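Local coordinates for protein flavodoxin (PDB 5WID) that binds flavin mononucleotide and probably serves as a small electron-transfer protein, as flavodoxins generally do, at residues V40-D43 and E44-A48; L64-E67 and K68-E72; E102-E106 and M107-V111; P122-K125 and D126-E129; L133-D136 and I137-V141. All blocks are in the same frame, centred on the assembly; numbering follows the deposited sequence. Where two conformers were deposited one is given.

Interaction 1 of 5, residues V40-D43 and E44-A48; sequences VKLD and ELKEA
Glu44 folds back over the start of helix 42-47 and grips Lys41, the N-cap residue, so that the third residue of the helix closes its first turn. OE1 takes the backbone N-H of Lys41 at 2.9 Å from Lys41 N to Glu44 OE1, a nearly straight bond (167°) that arrives on the anti side of the carboxylate and 30° out of its plane. Glu44 CG stands anti to the carbonyl carbon (chi1 -68°), beside its own backbone N, which turns the extended chain back toward Lys41. The lysine chain crosses it at a slant, CB and CG lying against OE1, and bends at its end so that NZ faces the other oxygen in a long salt bridge. Water 1 ties Lys41 NZ to Glu44 OE1, while Gln33 also bonds OE2, leaving the carboxylate held from several directions. With Glu44 cut back to alanine, the Lys41 N-H is likely to lose its acceptor and the lysine ammonium to swing free. Behind the carboxylate, Val40 CG2 lies 3.6 Å from Glu44 OE1 and 4.3 Å from Leu45 CD2, a loose hydrophobic staple between the residue before the cap and the helix. Leu45, an apolar residue facing inward, reaches Phe69 of helix 64-76 and Ile4 of strand 2-8. On the outer side position 46 suits a lysine, whose methylenes can lie along a leucine while its amine meets solvent: Lys46 CE rests 3.8 Å from Leu42 CG, and water 2 links Lys46 NZ, at 2.7 Å, to Asp43 OD2.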
loop_
_atom_site.group_PDB
_atom_site.type_symbol
_atom_site.label_atom_id
_atom_site.label_comp_id
_atom_site.label_asym_id
_atom_site.label_seq_id
_atom_site.Cartn_x
_atom_site.Cartn_y
_atom_site.Cartn_z
ATOM N N VAL A 40 3.485 6.021 -11.028
ATOM C CA VAL A 40 2.548 6.918 -10.360
ATOM C C VAL A 40 3.051 8.357 -10.465
ATOM O O VAL A 40 4.260 8.629 -10.474
ATOM C CB VAL A 40 2.328 6.463 -8.899
ATOM C CG1 VAL A 40 3.565 6.662 -8.095
ATOM C CG2 VAL A 40 1.138 7.192 -8.284
ATOM N N LYS A 41 2.109 9.286 -10.594
ATOM C CA LYS A 41 2.404 10.708 -10.666
ATOM C C LYS A 41 2.212 11.351 -9.302
ATOM O O LYS A 41 1.340 10.949 -8.532
ATOM C CB LYS A 41 1.494 11.417 -11.663
ATOM C CG LYS A 41 1.571 10.911 -13.082
ATOM C CD LYS A 41 0.512 11.630 -13.896
ATOM C CE LYS A 41 0.401 11.058 -15.277
ATOM N NZ LYS A 41 -0.619 9.970 -15.326
ATOM N N LEU A 42 3.009 12.386 -9.032
ATOM C CA LEU A 42 2.854 13.135 -7.788
ATOM C C LEU A 42 1.416 13.605 -7.598
ATOM O O LEU A 42 0.849 13.470 -6.506
ATOM C CB LEU A 42 3.817 14.325 -7.780
ATOM C CG LEU A 42 3.766 15.204 -6.532
ATOM C CD1 LEU A 42 4.115 14.383 -5.307
ATOM C CD2 LEU A 42 4.693 16.416 -6.672
ATOM N N ASP A 43 0.804 14.150 -8.655
ATOM C CA ASP A 43 -0.570 14.642 -8.539
ATOM C C ASP A 43 -1.548 13.540 -8.157
ATOM O O ASP A 43 -2.558 13.815 -7.500
ATOM C CB ASP A 43 -1.034 15.286 -9.850
ATOM C CG ASP A 43 -0.456 16.667 -10.059
ATOM O OD1 ASP A 43 -0.431 17.122 -11.220
ATOM O OD2 ASP A 43 -0.042 17.303 -9.067
ATOM N N GLU A 44 -1.291 12.301 -8.587
ATOM C CA GLU A 44 -2.191 11.208 -8.221
ATOM C C GLU A 44 -2.139 10.925 -6.724
ATOM O O GLU A 44 -3.161 10.588 -6.116
ATOM C CB GLU A 44 -1.850 9.957 -9.033
ATOM C CG GLU A 44 -2.170 10.146 -10.513
ATOM C CD GLU A 44 -1.699 9.001 -11.395
ATOM O OE1 GLU A 44 -0.600 8.457 -11.159
ATOM O OE2 GLU A 44 -2.435 8.662 -12.346
ATOM N N LEU A 45 -0.955 11.050 -6.114
ATOM C CA LEU A 45 -0.848 10.914 -4.664
ATOM C C LEU A 45 -1.556 12.067 -3.957
ATOM O O LEU A 45 -2.288 11.850 -2.982
ATOM C CB LEU A 45 0.629 10.869 -4.250
ATOM C CG LEU A 45 1.434 9.642 -4.695
ATOM C CD1 LEU A 45 2.891 9.781 -4.268
ATOM C CD2 LEU A 45 0.830 8.373 -4.146
ATOM N N LYS A 46 -1.345 13.300 -4.438
ATOM C CA LYS A 46 -1.985 14.466 -3.831
ATOM C C LYS A 46 -3.503 14.359 -3.895
ATOM O O LYS A 46 -4.200 14.779 -2.965
ATOM C CB LYS A 46 -1.526 15.746 -4.533
ATOM C CG LYS A 46 -0.051 16.091 -4.347
ATOM C CD LYS A 46 0.333 17.256 -5.256
ATOM C CE LYS A 46 1.653 17.883 -4.836
ATOM N NZ LYS A 46 1.938 19.131 -5.624
ATOM N N GLU A 47 -4.030 13.799 -4.984
ATOM C CA GLU A 47 -5.479 13.719 -5.158
ATOM C C GLU A 47 -6.124 12.712 -4.207
ATOM O O GLU A 47 -7.292 12.872 -3.838
ATOM C CB GLU A 47 -5.789 13.351 -6.614
ATOM C CG GLU A 47 -7.256 13.043 -6.897
ATOM C CD GLU A 47 -7.476 12.329 -8.225
ATOM O OE1 GLU A 47 -8.620 12.366 -8.723
ATOM O OE2 GLU A 47 -6.517 11.729 -8.766
ATOM N N ALA A 48 -5.391 11.682 -3.796
ATOM C CA ALA A 48 -5.990 10.552 -3.087
ATOM C C ALA A 48 -6.270 10.864 -1.619
ATOM O O ALA A 48 -5.481 11.539 -0.952
ATOM C CB ALA A 48 -5.067 9.337 -3.185
HETATM O O HOH W 1 0.221 7.467 -13.662
HETATM O O HOH W 2 2.030 18.467 -8.264
#

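Interaction 2 of 5, residues L64-E67 and K68-E72; sequences LPME and KFMDE
A Met-aromatic contact lines the inner face of helix 64-76, where Met66 and Phe69 lie side by side and point the same way into the flavodoxin core. Met66 SD sits 3.6 Å from Phe69 CD2 and approaches the ring obliquely, 62° off its normal. With CG anti to the backbone N (chi1 177°), the Met66 chain then bends at its next two torsions, which brings the sulfur against both the ring and Met70, whose CG is 3.9 Å from Met66 SD. Flexible, polarisable methionines suit this face, which must fit Leu8, Val53 and Phe37 on one flank and Ile100 on the other. The outer face is charged. Glu67 and Asp71, one turn apart, bring OE2 of Glu67 within 4.0 Å of OD2 of Asp71, their carboxylate planes 80° apart. Water 3 donates to both, 2.7 Å from Glu67 OE2 and as far from Asp71 OD2. Further round, Glu72 OE2 turns its syn lone pair to Lys68 NZ in a 2.7 Å salt bridge. The carboxylates of Glu67 and Asp71 would tend to repel at this distance; the shared water and the salt bridge from Asp71 OD1 to Lys103 NZ of helix 96-106 probably offset much of that cost.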
loop_
_atom_site.group_PDB
_atom_site.type_symbol
_atom_site.label_atom_id
_atom_site.label_comp_id
_atom_site.label_asym_id
_atom_site.label_seq_id
_atom_site.Cartn_x
_atom_site.Cartn_y
_atom_site.Cartn_z
ATOM N N LEU A 64 15.373 -0.474 -2.626
ATOM C CA LEU A 64 15.810 0.919 -2.703
ATOM C C LEU A 64 14.922 1.821 -3.565
ATOM O O LEU A 64 14.671 2.966 -3.146
ATOM C CB LEU A 64 17.269 0.965 -3.185
ATOM C CG LEU A 64 17.914 2.349 -3.295
ATOM C CD1 LEU A 64 17.845 3.083 -1.955
ATOM C CD2 LEU A 64 19.359 2.231 -3.769
ATOM N N PRO A 65 14.426 1.409 -4.741
ATOM C CA PRO A 65 13.519 2.306 -5.475
ATOM C C PRO A 65 12.286 2.687 -4.677
ATOM O O PRO A 65 11.815 3.822 -4.800
ATOM C CB PRO A 65 13.153 1.494 -6.727
ATOM C CG PRO A 65 14.372 0.611 -6.939
ATOM C CD PRO A 65 14.738 0.200 -5.531
ATOM N N MET A 66 11.759 1.784 -3.846
ATOM C CA MET A 66 10.600 2.144 -3.033
ATOM C C MET A 66 10.999 3.057 -1.878
ATOM O O MET A 66 10.234 3.958 -1.494
ATOM C CB MET A 66 9.895 0.886 -2.509
ATOM C CG MET A 66 8.701 1.191 -1.578
ATOM S SD MET A 66 7.453 2.215 -2.375
ATOM C CE MET A 66 6.559 0.993 -3.327
ATOM N N GLU A 67 12.179 2.837 -1.294
ATOM C CA GLU A 67 12.624 3.737 -0.235
ATOM C C GLU A 67 12.744 5.159 -0.762
ATOM O O GLU A 67 12.312 6.118 -0.108
ATOM C CB GLU A 67 13.954 3.255 0.346
ATOM C CG GLU A 67 14.336 3.966 1.624
ATOM C CD GLU A 67 15.684 3.528 2.161
ATOM O OE1 GLU A 67 16.237 2.522 1.661
ATOM O OE2 GLU A 67 16.189 4.193 3.090
ATOM N N LYS A 68 13.310 5.306 -1.963
ATOM C CA LYS A 68 13.426 6.617 -2.595
ATOM C C LYS A 68 12.050 7.189 -2.919
ATOM O O LYS A 68 11.777 8.367 -2.652
ATOM C CB LYS A 68 14.288 6.487 -3.853
ATOM C CG LYS A 68 14.420 7.752 -4.678
ATOM C CD LYS A 68 15.342 7.523 -5.871
ATOM C CE LYS A 68 16.058 8.805 -6.267
ATOM N NZ LYS A 68 17.029 9.243 -5.223
ATOM N N PHE A 69 11.163 6.363 -3.482
ATOM C CA PHE A 69 9.801 6.811 -3.759
ATOM C C PHE A 69 9.137 7.375 -2.509
ATOM O O PHE A 69 8.495 8.430 -2.554
ATOM C CB PHE A 69 8.959 5.659 -4.314
ATOM C CG PHE A 69 7.491 5.980 -4.369
ATOM C CD1 PHE A 69 6.979 6.717 -5.425
ATOM C CD2 PHE A 69 6.639 5.594 -3.346
ATOM C CE1 PHE A 69 5.628 7.043 -5.473
ATOM C CE2 PHE A 69 5.293 5.913 -3.392
ATOM C CZ PHE A 69 4.793 6.642 -4.470
ATOM N N MET A 70 9.278 6.674 -1.377
ATOM C CA MET A 70 8.656 7.125 -0.134
ATOM C C MET A 70 9.320 8.385 0.407
ATOM O O MET A 70 8.634 9.324 0.835
ATOM C CB MET A 70 8.716 6.014 0.906
ATOM C CG MET A 70 7.865 4.810 0.499
ATOM S SD MET A 70 7.537 3.766 1.912
ATOM C CE MET A 70 6.328 4.765 2.819
ATOM N N ASP A 71 10.657 8.417 0.414
ATOM C CA ASP A 71 11.369 9.526 1.041
ATOM C C ASP A 71 11.279 10.802 0.218
ATOM O O ASP A 71 11.384 11.903 0.769
ATOM C CB ASP A 71 12.841 9.163 1.239
ATOM C CG ASP A 71 13.049 8.144 2.336
ATOM O OD1 ASP A 71 12.125 7.908 3.140
ATOM O OD2 ASP A 71 14.151 7.570 2.388
ATOM N N GLU A 72 11.136 10.675 -1.099
ATOM C CA GLU A 72 11.093 11.829 -1.983
ATOM C C GLU A 72 9.674 12.119 -2.454
ATOM O O GLU A 72 9.097 13.152 -2.097
ATOM C CB GLU A 72 12.043 11.602 -3.168
ATOM C CG GLU A 72 13.494 11.503 -2.726
ATOM C CD GLU A 72 14.426 11.077 -3.838
ATOM O OE1 GLU A 72 14.031 11.158 -5.019
ATOM O OE2 GLU A 72 15.559 10.656 -3.519
HETATM O O HOH W 3 15.623 6.493 4.364
#

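Interaction 3 of 5, residues E102-E106 and M107-V111; sequences EKMRE and MGMTV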
loop_
_atom_site.group_PDB
_atom_site.type_symbol
_atom_site.label_atom_id
_atom_site.label_comp_id
_atom_site.label_asym_id
_atom_site.label_seq_id
_atom_site.Cartn_x
_atom_site.Cartn_y
_atom_site.Cartn_z
ATOM N N GLU A 102 6.058 2.497 9.388
ATOM C CA GLU A 102 6.765 3.440 10.250
ATOM C C GLU A 102 7.070 4.740 9.512
ATOM O O GLU A 102 6.899 5.832 10.067
ATOM C CB GLU A 102 8.046 2.793 10.787
ATOM C CG GLU A 102 7.790 1.867 11.964
ATOM C CD GLU A 102 8.938 0.905 12.245
ATOM O OE1 GLU A 102 10.079 1.184 11.815
ATOM O OE2 GLU A 102 8.692 -0.129 12.908
ATOM N N LYS A 103 7.511 4.642 8.253
ATOM C CA LYS A 103 7.747 5.838 7.448
ATOM C C LYS A 103 6.479 6.659 7.293
ATOM O O LYS A 103 6.509 7.887 7.425
ATOM C CB LYS A 103 8.260 5.448 6.068
ATOM C CG LYS A 103 9.742 5.539 5.878
ATOM C CD LYS A 103 10.073 5.416 4.392
ATOM C CE LYS A 103 11.461 4.846 4.219
ATOM N NZ LYS A 103 12.443 5.740 4.849
ATOM N N MET A 104 5.352 5.997 7.002
ATOM C CA MET A 104 4.093 6.720 6.842
ATOM C C MET A 104 3.712 7.465 8.115
ATOM O O MET A 104 3.262 8.617 8.056
ATOM C CB MET A 104 2.978 5.759 6.447
ATOM C CG MET A 104 3.155 5.179 5.065
ATOM S SD MET A 104 1.807 4.020 4.748
ATOM C CE MET A 104 1.519 4.340 3.025
ATOM N N ARG A 105 3.861 6.819 9.275
ATOM C CA ARG A 105 3.528 7.483 10.531
ATOM C C ARG A 105 4.426 8.694 10.766
ATOM O O ARG A 105 3.956 9.747 11.213
ATOM C CB ARG A 105 3.625 6.488 11.695
ATOM C CG ARG A 105 2.533 5.433 11.678
ATOM C CD ARG A 105 2.498 4.597 12.954
ATOM N NE ARG A 105 1.633 3.431 12.789
ATOM C CZ ARG A 105 2.085 2.200 12.556
ATOM N NH1 ARG A 105 3.391 1.979 12.489
ATOM N NH2 ARG A 105 1.239 1.190 12.411
ATOM N N GLU A 106 5.716 8.567 10.449
ATOM C CA GLU A 106 6.648 9.678 10.613
ATOM C C GLU A 106 6.262 10.863 9.741
ATOM O O GLU A 106 6.563 12.013 10.085
ATOM C CB GLU A 106 8.069 9.226 10.272
ATOM C CG GLU A 106 8.821 8.589 11.424
ATOM C CD GLU A 106 10.056 7.829 10.960
ATOM O OE1 GLU A 106 10.775 7.281 11.823
ATOM O OE2 GLU A 106 10.304 7.778 9.734
ATOM N N MET A 107 5.619 10.593 8.609
ATOM C CA MET A 107 5.126 11.568 7.644
ATOM C C MET A 107 3.819 12.227 8.051
ATOM O O MET A 107 3.326 13.084 7.307
ATOM C CB MET A 107 4.888 10.873 6.307
ATOM C CG MET A 107 5.765 11.282 5.211
ATOM S SD MET A 107 5.327 10.169 3.873
ATOM C CE MET A 107 6.771 9.118 3.897
ATOM N N GLY A 108 3.212 11.818 9.159
ATOM C CA GLY A 108 1.933 12.367 9.560
ATOM C C GLY A 108 0.714 11.626 9.055
ATOM O O GLY A 108 -0.408 12.119 9.239
ATOM N N MET A 109 0.885 10.466 8.428
ATOM C CA MET A 109 -0.271 9.685 8.009
ATOM C C MET A 109 -0.811 8.867 9.175
ATOM O O MET A 109 -0.078 8.518 10.107
ATOM C CB MET A 109 0.094 8.744 6.854
ATOM C CG MET A 109 0.639 9.453 5.630
ATOM S SD MET A 109 0.953 8.338 4.251
ATOM C CE MET A 109 -0.720 8.037 3.668
ATOM N N THR A 110 -2.110 8.574 9.125
ATOM C CA THR A 110 -2.737 7.645 10.059
ATOM C C THR A 110 -2.819 6.297 9.365
ATOM O O THR A 110 -3.625 6.113 8.444
ATOM C CB THR A 110 -4.122 8.115 10.491
ATOM O OG1 THR A 110 -4.010 9.402 11.103
ATOM C CG2 THR A 110 -4.724 7.127 11.489
ATOM N N VAL A 111 -1.981 5.365 9.811
ATOM C CA VAL A 111 -1.836 4.065 9.173
ATOM C C VAL A 111 -2.881 3.122 9.749
ATOM O O VAL A 111 -2.956 2.917 10.965
ATOM C CB VAL A 111 -0.420 3.502 9.370
ATOM C CG1 VAL A 111 -0.335 2.076 8.810
ATOM C CG2 VAL A 111 0.588 4.404 8.703
HETATM O O HOH W 4 -0.766 5.473 12.431
HETATM O O HOH W 5 -1.747 1.110 12.681
HETATM O O HOH W 6 1.359 9.748 12.094
#
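A Schellman motif ends helix 96-106 and turns the chain into strand 110-119, bringing Met104 and Arg105 against Met109 and Val111 within a beta-alpha-beta unit. Gly108 N bonds to Arg105 O at 3.0 Å, and Met109 N reaches further back to Met104 O, also at 3.0 Å. Gly108 has a positive phi (91°), at which a CB would jam against the carbonyl oxygen of Met107, hence a glycine here. The turn carries the hydrophobic contact usual for this motif: Met109 SD lies 3.9 Å from Met104 CG, the two chains slanting past each other. Val111 then points back at the helix, and its CG2 wedges between two neighbours, 3.6 Å from Met104 CB and 3.7 Å from Arg105 CG. A branched residue suits that spot, since CG1 meanwhile faces NH2 of the arginine, 4.0 Å away. Extended from CG to NE, the Arg105 chain runs across the valine at about a right angle. Water 5 meets the guanidinium edge in plane, 3.0 Å from Arg105 NH2, and donates to Val111 O. Water 4 accepts from Val111 N and, weakly, NE. Arginine thus lays CG against the valine while its polar end, through two waters, serves that residue's N-H and C=O.

Interaction 4 of 5, residues P122-K125 and D126-E129; sequences PTDK and DLQE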
loop_
_atom_site.group_PDB
_atom_site.type_symbol
_atom_site.label_atom_id
_atom_site.label_comp_id
_atom_site.label_asym_id
_atom_site.label_seq_id
_atom_site.Cartn_x
_atom_site.Cartn_y
_atom_site.Cartn_z
ATOM N N PRO A 122 0.760 -15.349 -2.758
ATOM C CA PRO A 122 -0.554 -15.340 -2.101
ATOM C C PRO A 122 -1.450 -16.446 -2.634
ATOM O O PRO A 122 -1.633 -16.586 -3.846
ATOM C CB PRO A 122 -1.112 -13.952 -2.445
ATOM C CG PRO A 122 0.112 -13.098 -2.658
ATOM C CD PRO A 122 1.121 -14.028 -3.304
ATOM N N THR A 123 -1.989 -17.251 -1.715
ATOM C CA THR A 123 -3.056 -18.186 -2.044
ATOM C C THR A 123 -4.367 -17.434 -2.264
ATOM O O THR A 123 -4.479 -16.234 -2.002
ATOM C CB THR A 123 -3.264 -19.191 -0.917
ATOM O OG1 THR A 123 -3.771 -18.493 0.231
ATOM C CG2 THR A 123 -1.943 -19.888 -0.548
ATOM N N ASP A 124 -5.395 -18.167 -2.693
ATOM C CA ASP A 124 -6.706 -17.532 -2.798
ATOM C C ASP A 124 -7.165 -16.964 -1.455
ATOM O O ASP A 124 -7.702 -15.854 -1.401
ATOM C CB ASP A 124 -7.736 -18.512 -3.360
ATOM C CG ASP A 124 -7.524 -18.776 -4.841
ATOM O OD1 ASP A 124 -8.025 -19.791 -5.349
ATOM O OD2 ASP A 124 -6.836 -17.965 -5.489
ATOM N N LYS A 125 -6.945 -17.696 -0.358
ATOM C CA LYS A 125 -7.369 -17.174 0.941
ATOM C C LYS A 125 -6.526 -15.969 1.348
ATOM O O LYS A 125 -7.050 -15.019 1.941
ATOM C CB LYS A 125 -7.318 -18.264 2.020
ATOM C CG LYS A 125 -8.016 -17.866 3.349
ATOM C CD LYS A 125 -8.247 -19.073 4.265
ATOM C CE LYS A 125 -6.959 -19.526 4.965
ATOM N NZ LYS A 125 -6.454 -18.529 5.973
ATOM N N ASP A 126 -5.223 -15.980 1.026
ATOM C CA ASP A 126 -4.394 -14.790 1.241
ATOM C C ASP A 126 -4.943 -13.586 0.487
ATOM O O ASP A 126 -4.934 -12.462 1.005
ATOM C CB ASP A 126 -2.953 -15.031 0.777
ATOM C CG ASP A 126 -2.202 -16.039 1.624
ATOM O OD1 ASP A 126 -2.502 -16.182 2.831
ATOM O OD2 ASP A 126 -1.280 -16.671 1.059
ATOM N N LEU A 127 -5.384 -13.791 -0.756
ATOM C CA LEU A 127 -5.909 -12.674 -1.526
ATOM C C LEU A 127 -7.226 -12.171 -0.941
ATOM O O LEU A 127 -7.555 -10.994 -1.097
ATOM C CB LEU A 127 -6.071 -13.079 -2.991
ATOM C CG LEU A 127 -4.726 -13.329 -3.691
ATOM C CD1 LEU A 127 -4.918 -14.010 -5.049
ATOM C CD2 LEU A 127 -3.932 -12.030 -3.836
ATOM N N GLN A 128 -7.986 -13.038 -0.270
ATOM C CA GLN A 128 -9.172 -12.572 0.444
ATOM C C GLN A 128 -8.784 -11.667 1.610
ATOM O O GLN A 128 -9.476 -10.681 1.894
ATOM C CB GLN A 128 -10.002 -13.765 0.931
ATOM C CG GLN A 128 -10.759 -14.497 -0.175
ATOM C CD GLN A 128 -11.693 -13.578 -0.958
ATOM O OE1 GLN A 128 -12.507 -12.856 -0.377
ATOM N NE2 GLN A 128 -11.577 -13.604 -2.282
ATOM N N GLU A 129 -7.676 -11.974 2.297
ATOM C CA GLU A 129 -7.170 -11.041 3.308
ATOM C C GLU A 129 -6.889 -9.681 2.694
ATOM O O GLU A 129 -7.196 -8.644 3.293
ATOM C CB GLU A 129 -5.880 -11.556 3.957
ATOM C CG GLU A 129 -5.956 -12.939 4.517
ATOM C CD GLU A 129 -6.547 -12.970 5.905
ATOM O OE1 GLU A 129 -6.869 -11.885 6.454
ATOM O OE2 GLU A 129 -6.683 -14.086 6.441
HETATM O O HOH W 7 -9.348 -14.975 -3.535
HETATM O O HOH W 8 -4.266 -17.982 3.914
#
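Thr123 and Asp126 exchange bonds, each side chain serving the other's backbone. Thr123 OG1 accepts from Asp126 N at 3.0 Å with an N-H...O angle of 167°. In return Asp126 OD2 accepts from Thr123 N at 2.9 Å, approached on the anti side and 32° out of the carboxylate plane. OG1 reaches its donor because it stands between the backbone N and the carbonyl carbon (chi1 67°), which turns the hydroxyl over the opening turn, with CG2 3.7 Å from Asp126 OD2. This is a capping box, with Thr123 as N-cap of helix 124-143 and Asp126 as its third residue. Two amide N-H groups that lack helical acceptors are thereby satisfied, and an acidic group at a helix N-terminus probably gains from the helix dipole. A leucine in place of Asp126 would probably leave the Thr123 N-H without its acceptor and the turn held from one side alone. One shell out, water 8 donates to Asp126 OD1 at 2.7 Å and accepts from Lys125 NZ. On the inner side Pro122 and Leu127 form a hydrophobic staple, Pro122 CB to Leu127 CD2 at 3.7 Å, bracketing the box. Leu127 also touches Ala20 of helix 13-27, while Pro122, its rigid ring fixing the approach to the cap, packs on Met17 and on Asn13, which binds FMN.

Interaction 5 of 5, residues L133-D136 and I137-V141; sequences LGID and IAEKV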
loop_
_atom_site.group_PDB
_atom_site.type_symbol
_atom_site.label_atom_id
_atom_site.label_comp_id
_atom_site.label_asym_id
_atom_site.label_seq_id
_atom_site.Cartn_x
_atom_site.Cartn_y
_atom_site.Cartn_z
ATOM N N LEU A 133 -8.543 -5.923 3.494
ATOM C CA LEU A 133 -7.848 -4.662 3.756
ATOM C C LEU A 133 -8.382 -3.551 2.856
ATOM O O LEU A 133 -8.587 -2.420 3.311
ATOM C CB LEU A 133 -6.329 -4.834 3.584
ATOM C CG LEU A 133 -5.517 -3.536 3.710
ATOM C CD1 LEU A 133 -5.695 -2.876 5.089
ATOM C CD2 LEU A 133 -4.037 -3.816 3.443
ATOM N N GLY A 134 -8.662 -3.866 1.587
ATOM C CA GLY A 134 -9.201 -2.860 0.684
ATOM C C GLY A 134 -10.601 -2.418 1.071
ATOM O O GLY A 134 -10.912 -1.223 1.039
ATOM N N ILE A 135 -11.459 -3.367 1.463
ATOM C CA ILE A 135 -12.781 -3.000 1.977
ATOM C C ILE A 135 -12.633 -2.053 3.158
ATOM O O ILE A 135 -13.312 -1.020 3.237
ATOM C CB ILE A 135 -13.587 -4.255 2.371
ATOM C CG1 ILE A 135 -13.974 -5.064 1.127
ATOM C CG2 ILE A 135 -14.839 -3.860 3.173
ATOM C CD1 ILE A 135 -14.464 -6.489 1.446
ATOM N N ASP A 136 -11.730 -2.389 4.091
ATOM C CA ASP A 136 -11.529 -1.542 5.263
ATOM C C ASP A 136 -11.054 -0.149 4.865
ATOM O O ASP A 136 -11.483 0.851 5.453
ATOM C CB ASP A 136 -10.524 -2.175 6.234
ATOM C CG ASP A 136 -11.043 -3.443 6.908
ATOM O OD1 ASP A 136 -12.268 -3.718 6.872
ATOM O OD2 ASP A 136 -10.200 -4.167 7.488
ATOM N N ILE A 137 -10.144 -0.064 3.890
ATOM C CA ILE A 137 -9.679 1.243 3.419
ATOM C C ILE A 137 -10.847 2.052 2.868
ATOM O O ILE A 137 -11.009 3.239 3.177
ATOM C CB ILE A 137 -8.572 1.080 2.364
ATOM C CG1 ILE A 137 -7.289 0.520 2.989
ATOM C CG2 ILE A 137 -8.273 2.431 1.706
ATOM C CD1 ILE A 137 -6.257 0.086 1.921
ATOM N N ALA A 138 -11.675 1.423 2.034
ATOM C CA ALA A 138 -12.819 2.128 1.467
ATOM C C ALA A 138 -13.762 2.623 2.560
ATOM O O ALA A 138 -14.256 3.756 2.498
ATOM C CB ALA A 138 -13.559 1.214 0.487
ATOM N N GLU A 139 -14.014 1.799 3.577
ATOM C CA GLU A 139 -14.925 2.216 4.641
ATOM C C GLU A 139 -14.348 3.376 5.437
ATOM O O GLU A 139 -15.082 4.284 5.849
ATOM C CB GLU A 139 -15.235 1.030 5.552
ATOM C CG GLU A 139 -16.163 0.002 4.904
ATOM C CD GLU A 139 -17.477 0.624 4.450
ATOM O OE1 GLU A 139 -18.016 1.490 5.174
ATOM O OE2 GLU A 139 -17.967 0.260 3.363
ATOM N N LYS A 140 -13.033 3.364 5.655
ATOM C CA LYS A 140 -12.375 4.478 6.332
ATOM C C LYS A 140 -12.484 5.757 5.513
ATOM O O LYS A 140 -12.767 6.832 6.059
ATOM C CB LYS A 140 -10.909 4.122 6.596
ATOM C CG LYS A 140 -10.180 5.071 7.529
ATOM C CD LYS A 140 -10.674 4.944 8.957
ATOM C CE LYS A 140 -10.091 3.711 9.628
ATOM N NZ LYS A 140 -10.453 3.652 11.074
ATOM N N VAL A 141 -12.264 5.656 4.198
ATOM C CA VAL A 141 -12.396 6.814 3.315
ATOM C C VAL A 141 -13.804 7.389 3.401
ATOM O O VAL A 141 -13.995 8.601 3.562
ATOM C CB VAL A 141 -12.036 6.427 1.869
ATOM C CG1 VAL A 141 -12.497 7.501 0.885
ATOM C CG2 VAL A 141 -10.541 6.205 1.743
#
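Ile137 lies one turn beyond Leu133 on helix 124-143, and its side chain climbs back along the helix toward that leucine. Its CB starts over the backbone, 3.5 Å from Gly134 O and a little further from Leu133 O. The next atom, CG1, comes closer still, 3.2 Å from Leu133 O, because it stands anti to the carbonyl carbon (chi1 -68°) and therefore beside its own backbone N. That carbonyl oxygen is already engaged by the backbone, Ile137 N donating to Leu133 O at 2.9 Å, so the methylene lies beside an oxygen that already accepts a hydrogen bond. At the tip CD1 is still 3.7 Å from Leu133 O and reaches Leu133 CG at 4.1 Å, where the two chains slant past one another in a light apolar touch. Leucine and isoleucine suit these places because both face inward. Gly134 and Ala138 are also buried and small; Ala138 CB rests 3.6 Å from Ile135 O. Further round, Glu139 CG lies 4.4 Å from Ile135 CG2, a loose apolar approach along the chain of the glutamate. Asp136 is held by charge, forming a salt bridge through OD1 with Arg132 one turn back. This long helix thus lies against the flavodoxin sheet beside helix 13-27, where Leu133 and Ile137 both touch Ile21, Ile137 adding Ile25. On the sheet, Leu133 meets Leu116 and Ile137 meets Met112 of strand 110-119, and Ile137 also reaches Ala85 of strand 83-90.

How the interactions relate
Interaction 2 touches both interaction 1 and interaction 3, which stay about 8 Å apart at their nearest atoms, and interactions 4 and 5 share helix 124-143, their centres about 17 Å apart. Phe69 joins interaction 2 to interaction 1, its CE1 lying 3.4 Å from Val40 CG1 and its CZ 3.7 Å from Leu45 CD1. Interaction 2 meets interaction 3 through apolar packing as well as charge, with Met70 CE 3.9 Å from Met104 CG. Interactions 1 and 4 fall on opposite sides of the chain's centre, their centres about 28 Å apart. Interaction 4 lies closer to the cofactor than interaction 2: the Pro122 side chain is about 7 Å from FMN, against about 10 Å for that of Met66.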